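Side-chain contacts in proline iminopeptidase-related protein (Thermus thermophilus, PDB 2YYS), which is of unknown function but has an alpha/beta-hydrolase fold and may act as a peptidase of the S33 family: residues A[198-202]-A[203-207]; A[208-211]-A[212-216]; A[159-163]-A[164-168]; A[233-236]-A[237-240]. One frame throughout, in Å; residues are numbered along the deposited sequence.

Interaction 1. Residues A[198-202]-A[203-207]; sequences LAFLR and NGLWR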
# COMPACT_ATOMS: atom_id res chain seq x y z
N LEU A 198 9.23 1.51 -13.77
CA LEU A 198 10.46 1.19 -14.49
C LEU A 198 11.71 1.57 -13.69
O LEU A 198 12.67 0.81 -13.65
CB LEU A 198 10.49 1.88 -15.86
CG LEU A 198 9.51 1.31 -16.90
CD1 LEU A 198 9.50 2.17 -18.17
CD2 LEU A 198 9.83 -0.16 -17.25
N ALA A 199 11.67 2.72 -13.03
CA ALA A 199 12.80 3.18 -12.24
C ALA A 199 13.02 2.31 -11.00
O ALA A 199 14.13 1.98 -10.67
CB ALA A 199 12.63 4.63 -11.83
N PHE A 200 11.95 1.93 -10.31
CA PHE A 200 12.11 1.07 -9.14
C PHE A 200 12.68 -0.28 -9.56
O PHE A 200 13.56 -0.81 -8.89
CB PHE A 200 10.79 0.94 -8.36
CG PHE A 200 10.61 1.99 -7.30
CD1 PHE A 200 11.30 1.90 -6.09
CD2 PHE A 200 9.76 3.07 -7.50
CE1 PHE A 200 11.14 2.87 -5.10
CE2 PHE A 200 9.59 4.05 -6.51
CZ PHE A 200 10.29 3.95 -5.31
N LEU A 201 12.21 -0.80 -10.70
CA LEU A 201 12.70 -2.06 -11.27
C LEU A 201 14.20 -1.98 -11.56
O LEU A 201 14.96 -2.86 -11.18
CB LEU A 201 11.94 -2.41 -12.57
CG LEU A 201 12.42 -3.62 -13.40
CD1 LEU A 201 12.24 -4.93 -12.65
CD2 LEU A 201 11.68 -3.69 -14.75
N ARG A 202 14.60 -0.90 -12.23
CA ARG A 202 15.99 -0.65 -12.57
C ARG A 202 16.86 -0.47 -11.32
O ARG A 202 17.98 -0.94 -11.28
CB ARG A 202 16.06 0.59 -13.48
CG ARG A 202 17.42 1.19 -13.77
CD ARG A 202 17.30 2.53 -14.53
NE ARG A 202 18.51 2.95 -15.25
CZ ARG A 202 19.64 3.39 -14.67
NH1 ARG A 202 19.76 3.46 -13.35
NH2 ARG A 202 20.67 3.75 -15.44
N ASN A 203 16.32 0.18 -10.28
CA ASN A 203 17.06 0.40 -9.05
C ASN A 203 17.13 -0.82 -8.13
O ASN A 203 17.69 -0.71 -7.05
CB ASN A 203 16.49 1.62 -8.30
CG ASN A 203 16.68 2.94 -9.07
OD1 ASN A 203 17.43 3.01 -10.04
ND2 ASN A 203 15.96 3.98 -8.65
N GLY A 204 16.58 -1.96 -8.54
CA GLY A 204 16.71 -3.21 -7.80
C GLY A 204 15.58 -3.57 -6.82
O GLY A 204 15.82 -4.25 -5.82
N LEU A 205 14.35 -3.13 -7.12
CA LEU A 205 13.22 -3.35 -6.21
C LEU A 205 12.95 -4.83 -5.96
O LEU A 205 12.62 -5.21 -4.85
CB LEU A 205 11.94 -2.72 -6.77
CG LEU A 205 10.68 -2.90 -5.89
CD1 LEU A 205 10.80 -2.12 -4.60
CD2 LEU A 205 9.44 -2.45 -6.62
N TRP A 206 13.09 -5.65 -6.99
CA TRP A 206 12.86 -7.08 -6.85
C TRP A 206 13.87 -7.84 -5.98
O TRP A 206 13.62 -8.97 -5.60
CB TRP A 206 12.69 -7.73 -8.22
CG TRP A 206 11.39 -7.33 -8.77
CD1 TRP A 206 11.13 -6.29 -9.61
CD2 TRP A 206 10.12 -7.92 -8.47
NE1 TRP A 206 9.79 -6.21 -9.87
CE2 TRP A 206 9.14 -7.20 -9.18
CE3 TRP A 206 9.72 -8.99 -7.67
CZ2 TRP A 206 7.78 -7.52 -9.12
CZ3 TRP A 206 8.37 -9.31 -7.61
CH2 TRP A 206 7.42 -8.57 -8.33
N ARG A 207 15.00 -7.20 -5.67
CA ARG A 207 15.94 -7.74 -4.69
C ARG A 207 15.62 -7.30 -3.26
O ARG A 207 16.21 -7.80 -2.32
CB ARG A 207 17.38 -7.33 -5.04
CG ARG A 207 17.85 -7.85 -6.39
CD ARG A 207 19.34 -7.63 -6.67
NE ARG A 207 19.73 -6.23 -6.52
CZ ARG A 207 19.73 -5.31 -7.50
NH1 ARG A 207 19.35 -5.61 -8.74
NH2 ARG A 207 20.11 -4.06 -7.24
O HOH W 1 14.40 -5.08 -9.73
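Phe200 and Leu201 offer their carbonyl oxygens to the N-H groups of Leu205 and Gly204, just past the end of helix 195-202. Leu205 N donates to Phe200 O at 3.0 Å, a bond reaching five residues back, and Gly204 N donates to Leu201 O at 3.2 Å from above the carbonyl plane. One step earlier, Asn203 N closes the last ordinary helical turn on Ala199 O (2.9 Å). The same Leu201 O also receives a water that in turn accepts from Trp206 N.

This pattern is a Schellman motif. Gly204 sits at positive phi (95°), where any CB would press against the carbonyl oxygen of Asn203, so glycine suits the position. The apolar contact that usually accompanies the motif is present too, with Leu205 CD2 lying 4.0 Å from Phe200 CB. Further along, Leu201 swings CG away from its backbone N (chi1 174°) and brings CD1 to within 3.5 Å of Trp206 CD1. The indole itself packs on helices 131-141 and 150-160 and meets Phe131 edge-to-face.

Polar side-chain bonds lead outward: Asn203 ND2 binds the backbone oxygens of Pro73 and Phe76. With an alanine here, those two carbonyls would probably be left without this donor and the tie between the helix end and their loop would be lost. Arg207, further on, forms a salt bridge with Glu151.

Interaction 2. Residues A[208-211]-A[212-216]; sequences LDYT and PYLTP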
# COMPACT_ATOMS: atom_id res chain seq x y z
N LEU A 208 14.69 -6.37 -3.09
CA LEU A 208 14.44 -5.80 -1.77
C LEU A 208 13.68 -6.77 -0.87
O LEU A 208 12.52 -7.10 -1.13
CB LEU A 208 13.68 -4.48 -1.85
CG LEU A 208 13.26 -3.89 -0.49
CD1 LEU A 208 14.49 -3.55 0.38
CD2 LEU A 208 12.37 -2.68 -0.69
N ASP A 209 14.34 -7.22 0.18
CA ASP A 209 13.68 -7.92 1.27
C ASP A 209 13.77 -7.07 2.53
O ASP A 209 14.78 -7.06 3.21
CB ASP A 209 14.32 -9.28 1.51
CG ASP A 209 13.67 -10.05 2.63
OD1 ASP A 209 12.53 -9.69 3.03
OD2 ASP A 209 14.21 -11.02 3.19
N TYR A 210 12.68 -6.36 2.83
CA TYR A 210 12.58 -5.51 4.01
C TYR A 210 12.45 -6.28 5.34
O TYR A 210 12.52 -5.69 6.43
CB TYR A 210 11.39 -4.55 3.83
CG TYR A 210 11.37 -3.41 4.82
CD1 TYR A 210 12.29 -2.37 4.73
CD2 TYR A 210 10.45 -3.39 5.87
CE1 TYR A 210 12.28 -1.32 5.65
CE2 TYR A 210 10.45 -2.35 6.79
CZ TYR A 210 11.36 -1.32 6.67
OH TYR A 210 11.36 -0.29 7.58
N THR A 211 12.24 -7.60 5.26
CA THR A 211 12.01 -8.43 6.45
C THR A 211 12.93 -8.17 7.65
O THR A 211 12.44 -8.06 8.77
CB THR A 211 12.09 -9.92 6.10
OG1 THR A 211 11.16 -10.23 5.05
CG2 THR A 211 11.63 -10.78 7.27
N PRO A 212 14.25 -8.10 7.45
CA PRO A 212 15.17 -7.96 8.61
C PRO A 212 14.99 -6.66 9.39
O PRO A 212 15.40 -6.58 10.53
CB PRO A 212 16.57 -8.02 7.98
CG PRO A 212 16.39 -8.54 6.60
CD PRO A 212 14.99 -8.14 6.18
N TYR A 213 14.38 -5.65 8.77
CA TYR A 213 14.18 -4.35 9.40
C TYR A 213 12.91 -4.31 10.24
O TYR A 213 12.68 -3.36 10.98
CB TYR A 213 14.24 -3.25 8.33
CG TYR A 213 15.48 -3.39 7.47
CD1 TYR A 213 16.76 -3.22 8.01
CD2 TYR A 213 15.40 -3.74 6.12
CE1 TYR A 213 17.92 -3.37 7.23
CE2 TYR A 213 16.55 -3.90 5.32
CZ TYR A 213 17.81 -3.71 5.89
OH TYR A 213 18.96 -3.86 5.13
N LEU A 214 12.10 -5.38 10.17
CA LEU A 214 10.91 -5.51 11.00
C LEU A 214 11.25 -5.92 12.44
O LEU A 214 11.77 -7.02 12.67
CB LEU A 214 9.97 -6.55 10.41
CG LEU A 214 9.54 -6.39 8.96
CD1 LEU A 214 8.79 -7.66 8.53
CD2 LEU A 214 8.69 -5.14 8.78
N THR A 215 10.96 -5.05 13.39
CA THR A 215 11.13 -5.35 14.81
C THR A 215 9.90 -4.86 15.58
O THR A 215 9.10 -4.10 15.03
CB THR A 215 12.40 -4.66 15.36
OG1 THR A 215 12.27 -3.25 15.23
CG2 THR A 215 13.64 -5.00 14.54
N PRO A 216 9.74 -5.29 16.83
CA PRO A 216 8.54 -4.94 17.60
C PRO A 216 8.29 -3.44 17.67
O PRO A 216 9.17 -2.64 17.96
CB PRO A 216 8.81 -5.56 18.97
CG PRO A 216 9.66 -6.75 18.64
CD PRO A 216 10.61 -6.21 17.59
O HOH W 2 10.70 -1.03 10.17
O HOH W 3 12.72 -9.21 11.11
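Tyr210 and Thr211 each accept a backbone hydrogen bond from three residues on, Tyr213 N to Tyr210 O and Leu214 N to Thr211 O, both 3.0 Å long. These bonds wind a short 3-10 turn into the loop that joins helix 195-202 to strand 221-226 of the alpha/beta-hydrolase fold. An Asx turn leads into it: Asp209 OD1 accepts from Thr211 N at 3.1 Å, met from above the carboxylate plane. Thr211 OG1 stands beside its own backbone N (chi1 -56°), which turns the hydroxyl toward the same oxygen and lets it donate there as well; the modelled separation is very short and its exact length doubtful. Asp209 OD1 thus takes both the N-H and the hydroxyl of Thr211. Pro212, which has no N-H to offer, fits a place in the turn where none is needed.

A water donates to Thr211 O and to Leu214 O, bridging the two carbonyls. Tyr210 OH has its main partner in Glu111 on helix 105-115 and also receives a second water, which reaches on to Tyr213 O.

Packing gathers round the Tyr210 ring. Tyr213 CB lies over one face in a CH-pi contact, 4.0 Å from the ring centroid and 18° off the normal. The two tyrosine rings are inclined at 49°, with Tyr213 CD2 3.7 Å from Tyr210 CD1. Leucine suits the next place, since it brings a methyl to the same ring: Leu214 CD2 is 3.8 Å from Tyr210 CD2.

Interaction 3. Residues A[159-163]-A[164-168]; sequences KREEP and KALFD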
# COMPACT_ATOMS: atom_id res chain seq x y z
N LYS A 159 8.34 -14.78 -19.33
CA LYS A 159 8.50 -15.47 -20.60
C LYS A 159 7.30 -16.38 -20.86
O LYS A 159 6.91 -16.57 -22.01
CB LYS A 159 9.78 -16.31 -20.62
CG LYS A 159 11.07 -15.52 -20.89
CD LYS A 159 12.25 -16.48 -21.14
CE LYS A 159 13.60 -15.78 -21.01
NZ LYS A 159 14.70 -16.78 -20.78
N ARG A 160 6.73 -16.94 -19.80
CA ARG A 160 5.63 -17.90 -19.92
C ARG A 160 4.27 -17.21 -20.02
O ARG A 160 3.41 -17.63 -20.79
CB ARG A 160 5.65 -18.89 -18.75
CG ARG A 160 6.84 -19.84 -18.80
CD ARG A 160 6.73 -21.06 -17.90
NE ARG A 160 6.44 -22.29 -18.65
CZ ARG A 160 6.19 -23.49 -18.10
NH1 ARG A 160 6.20 -23.66 -16.78
NH2 ARG A 160 5.93 -24.53 -18.89
N GLU A 161 4.07 -16.16 -19.22
CA GLU A 161 2.80 -15.45 -19.19
C GLU A 161 3.00 -13.96 -18.97
O GLU A 161 3.99 -13.55 -18.40
CB GLU A 161 1.91 -16.00 -18.07
CG GLU A 161 1.68 -17.50 -18.14
CD GLU A 161 0.55 -17.94 -17.24
OE1 GLU A 161 -0.56 -17.39 -17.38
OE2 GLU A 161 0.77 -18.84 -16.40
N GLU A 162 2.03 -13.17 -19.44
CA GLU A 162 2.03 -11.72 -19.20
C GLU A 162 1.89 -11.41 -17.69
O GLU A 162 1.24 -12.16 -16.97
CB GLU A 162 0.87 -11.06 -19.97
CG GLU A 162 1.10 -10.93 -21.48
CD GLU A 162 2.26 -10.00 -21.81
OE1 GLU A 162 2.22 -8.82 -21.37
OE2 GLU A 162 3.21 -10.44 -22.48
N PRO A 163 2.51 -10.33 -17.23
CA PRO A 163 2.40 -9.94 -15.81
C PRO A 163 0.96 -9.80 -15.33
O PRO A 163 0.65 -10.29 -14.25
CB PRO A 163 3.16 -8.61 -15.72
CG PRO A 163 3.48 -8.18 -17.13
CD PRO A 163 3.36 -9.40 -18.00
N LYS A 164 0.10 -9.17 -16.12
CA LYS A 164 -1.30 -9.00 -15.70
C LYS A 164 -1.97 -10.34 -15.39
O LYS A 164 -2.67 -10.46 -14.39
CB LYS A 164 -2.11 -8.24 -16.75
CG LYS A 164 -3.57 -8.00 -16.35
CD LYS A 164 -4.35 -7.25 -17.44
CE LYS A 164 -5.77 -6.88 -16.97
NZ LYS A 164 -6.65 -8.06 -16.70
N ALA A 165 -1.77 -11.33 -16.25
CA ALA A 165 -2.34 -12.66 -16.04
C ALA A 165 -1.85 -13.30 -14.73
O ALA A 165 -2.62 -13.92 -14.00
CB ALA A 165 -2.05 -13.58 -17.24
N LEU A 166 -0.56 -13.16 -14.43
CA LEU A 166 -0.01 -13.75 -13.22
C LEU A 166 -0.48 -13.00 -11.98
O LEU A 166 -0.92 -13.62 -11.02
CB LEU A 166 1.52 -13.77 -13.27
CG LEU A 166 2.15 -14.70 -14.29
CD1 LEU A 166 3.66 -14.48 -14.31
CD2 LEU A 166 1.84 -16.16 -14.02
N PHE A 167 -0.38 -11.68 -11.99
CA PHE A 167 -0.82 -10.89 -10.83
C PHE A 167 -2.33 -11.05 -10.60
O PHE A 167 -2.76 -11.09 -9.46
CB PHE A 167 -0.43 -9.41 -10.97
CG PHE A 167 0.98 -9.10 -10.53
CD1 PHE A 167 1.33 -9.13 -9.18
CD2 PHE A 167 1.97 -8.79 -11.45
CE1 PHE A 167 2.64 -8.85 -8.77
CE2 PHE A 167 3.27 -8.51 -11.05
CZ PHE A 167 3.60 -8.53 -9.71
N ASP A 168 -3.11 -11.19 -11.67
CA ASP A 168 -4.57 -11.34 -11.54
C ASP A 168 -4.90 -12.63 -10.78
O ASP A 168 -5.80 -12.66 -9.94
CB ASP A 168 -5.25 -11.40 -12.92
CG ASP A 168 -5.52 -10.01 -13.55
OD1 ASP A 168 -5.24 -8.96 -12.92
OD2 ASP A 168 -6.02 -9.89 -14.70
O HOH W 4 0.35 -7.58 -18.72
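The first turn of helix 163-171 begins at Glu162, its N-cap residue, whose backbone oxygen accepts from Leu166 N in the carbonyl plane at 3.3 Å. The next bond is shorter and almost straight: Phe167 N donates to Pro163 O at 2.8 Å with an angle of 177° at the hydrogen. Proline suits the first position of a helix, because its missing N-H would have had no carbonyl of a preceding turn to meet. The N-H of Lys164 is taken up by a water, and that water gives a weak bond to Glu162 OE1.

Ahead of the helix, Glu161 reaches forward to its first turn. It turns CG beside its backbone N (chi1 -55°) and runs across Leu166, so that its CB lies 4.0 Å from Leu166 CG and its OE2 3.7 Å from Leu166 CD2. Leu166 itself packs against helices 150-160 and 131-141, as a buried leucine should. Pro163 O also lies at the edge of the Phe167 ring, 3.4 Å from CD2.

Glutamate is suited to the Glu161 site since its CB packs on the leucine while the carboxylate reaches Arg169 in a salt bridge. One turn apart, Lys164 NZ meets the syn lone pair of Asp168 OD2 at 2.8 Å and also pairs with Glu182 on helix 175-187. The acidic group of Glu162, linked through water to Lys164 N, is likely to interact favourably with the partial positive charge of the helix start.

Interaction 4. Residues A[233-236]-A[237-240]; sequences YPYA and EEVA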
# COMPACT_ATOMS: atom_id res chain seq x y z
N TYR A 233 -0.15 -13.09 1.38
CA TYR A 233 -0.36 -14.17 2.34
C TYR A 233 0.16 -15.49 1.76
O TYR A 233 -0.05 -15.75 0.57
CB TYR A 233 -1.86 -14.31 2.69
CG TYR A 233 -2.08 -15.17 3.91
CD1 TYR A 233 -1.88 -14.66 5.19
CD2 TYR A 233 -2.41 -16.52 3.79
CE1 TYR A 233 -2.02 -15.46 6.31
CE2 TYR A 233 -2.57 -17.33 4.92
CZ TYR A 233 -2.36 -16.79 6.17
OH TYR A 233 -2.49 -17.56 7.30
N PRO A 234 0.81 -16.35 2.55
CA PRO A 234 0.99 -16.22 4.00
C PRO A 234 2.20 -15.43 4.52
O PRO A 234 2.39 -15.45 5.74
CB PRO A 234 1.14 -17.69 4.45
CG PRO A 234 1.79 -18.38 3.28
CD PRO A 234 1.36 -17.62 2.05
N TYR A 235 2.98 -14.75 3.68
CA TYR A 235 4.14 -14.02 4.20
C TYR A 235 3.76 -12.94 5.22
O TYR A 235 4.56 -12.61 6.08
CB TYR A 235 4.98 -13.42 3.07
CG TYR A 235 6.39 -13.20 3.53
CD1 TYR A 235 7.32 -14.23 3.49
CD2 TYR A 235 6.79 -11.98 4.06
CE1 TYR A 235 8.62 -14.04 3.94
CE2 TYR A 235 8.06 -11.77 4.51
CZ TYR A 235 8.98 -12.80 4.45
OH TYR A 235 10.25 -12.57 4.92
N ALA A 236 2.54 -12.42 5.13
CA ALA A 236 2.06 -11.40 6.05
C ALA A 236 2.07 -11.89 7.50
O ALA A 236 2.11 -11.08 8.41
CB ALA A 236 0.66 -10.91 5.65
N GLU A 237 2.02 -13.21 7.72
CA GLU A 237 2.19 -13.78 9.06
C GLU A 237 3.56 -13.42 9.65
O GLU A 237 3.65 -13.13 10.83
CB GLU A 237 2.07 -15.31 9.06
CG GLU A 237 0.72 -15.86 8.60
CD GLU A 237 -0.32 -15.89 9.69
OE1 GLU A 237 -0.08 -15.30 10.78
OE2 GLU A 237 -1.40 -16.50 9.46
N GLU A 238 4.61 -13.51 8.83
CA GLU A 238 5.97 -13.10 9.23
C GLU A 238 6.00 -11.63 9.61
O GLU A 238 6.60 -11.26 10.62
CB GLU A 238 7.01 -13.36 8.11
CG GLU A 238 7.39 -14.82 7.87
CD GLU A 238 8.06 -15.47 9.07
OE1 GLU A 238 8.62 -14.76 9.93
OE2 GLU A 238 8.01 -16.71 9.17
N VAL A 239 5.35 -10.79 8.81
CA VAL A 239 5.30 -9.35 9.07
C VAL A 239 4.69 -9.09 10.42
O VAL A 239 5.23 -8.35 11.24
CB VAL A 239 4.49 -8.59 7.99
CG1 VAL A 239 4.30 -7.14 8.36
CG2 VAL A 239 5.20 -8.69 6.65
N ALA A 240 3.54 -9.71 10.67
CA ALA A 240 2.81 -9.47 11.90
C ALA A 240 3.60 -9.97 13.11
O ALA A 240 3.63 -9.33 14.14
CB ALA A 240 1.47 -10.14 11.85
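Tyr233 points its hydroxyl at the carboxylate of Glu237, and the OH donates to OE2 at 2.6 Å, using the anti lone pair of that oxygen. OE2 lies at the edge of the ring and in its plane, while the carboxylate is turned 55° from the ring. A bend at chi2 (-83°) brings the acid there and leaves Glu237 CG 3.6 Å from Tyr233 CE1. Pro234, after a cis peptide, lays its CB over one face of the same ring.

Tyr235 is approached differently. Glu238 CB sits over a face of its ring, 4.2 Å from the centroid and 14° off the normal, a CH-pi contact, while the Glu238 carboxylate goes to Arg242 and the Tyr235 hydroxyl to Asn130 and probably Thr211.

After Tyr235 the backbone enters helix 236-243: Glu237 N bonds Pro234 O (3.0 Å) at the turn into it, and Ala240 N bonds Ala236 O. The small Ala236 suits its buried place against strand 221-226.

A phenylalanine in place of Tyr233 would probably leave Glu237 OE2 without this donor and its carboxylate freer to turn. This short phenol bond, linking loop to first helical turn, would be expected to stabilise the charge on Glu237.

How the interactions relate
Interactions 1 and 2 follow one another along the chain, with centres 18 Å apart, and lead from the end of helix 195-202 toward strand 221-226. Interaction 2 meets interaction 4, whose centre is 12 Å away: Thr211 OG1 and Tyr235 OH, 2.5 Å apart, join the two by a probable hydrogen bond, and Leu214 CD1 packs on Val239 CA at 3.9 Å. Trp206 CH2 of interaction 1 touches Phe167 CZ of interaction 3 at 4.1 Å. The Phe167 side chain lies about 4 Å and that of Trp206 about 5 Å from bound glycerol, not necessarily the same molecule; glycerol is probably from crystallisation but may mark a pocket. Interactions 3 and 4 do not touch.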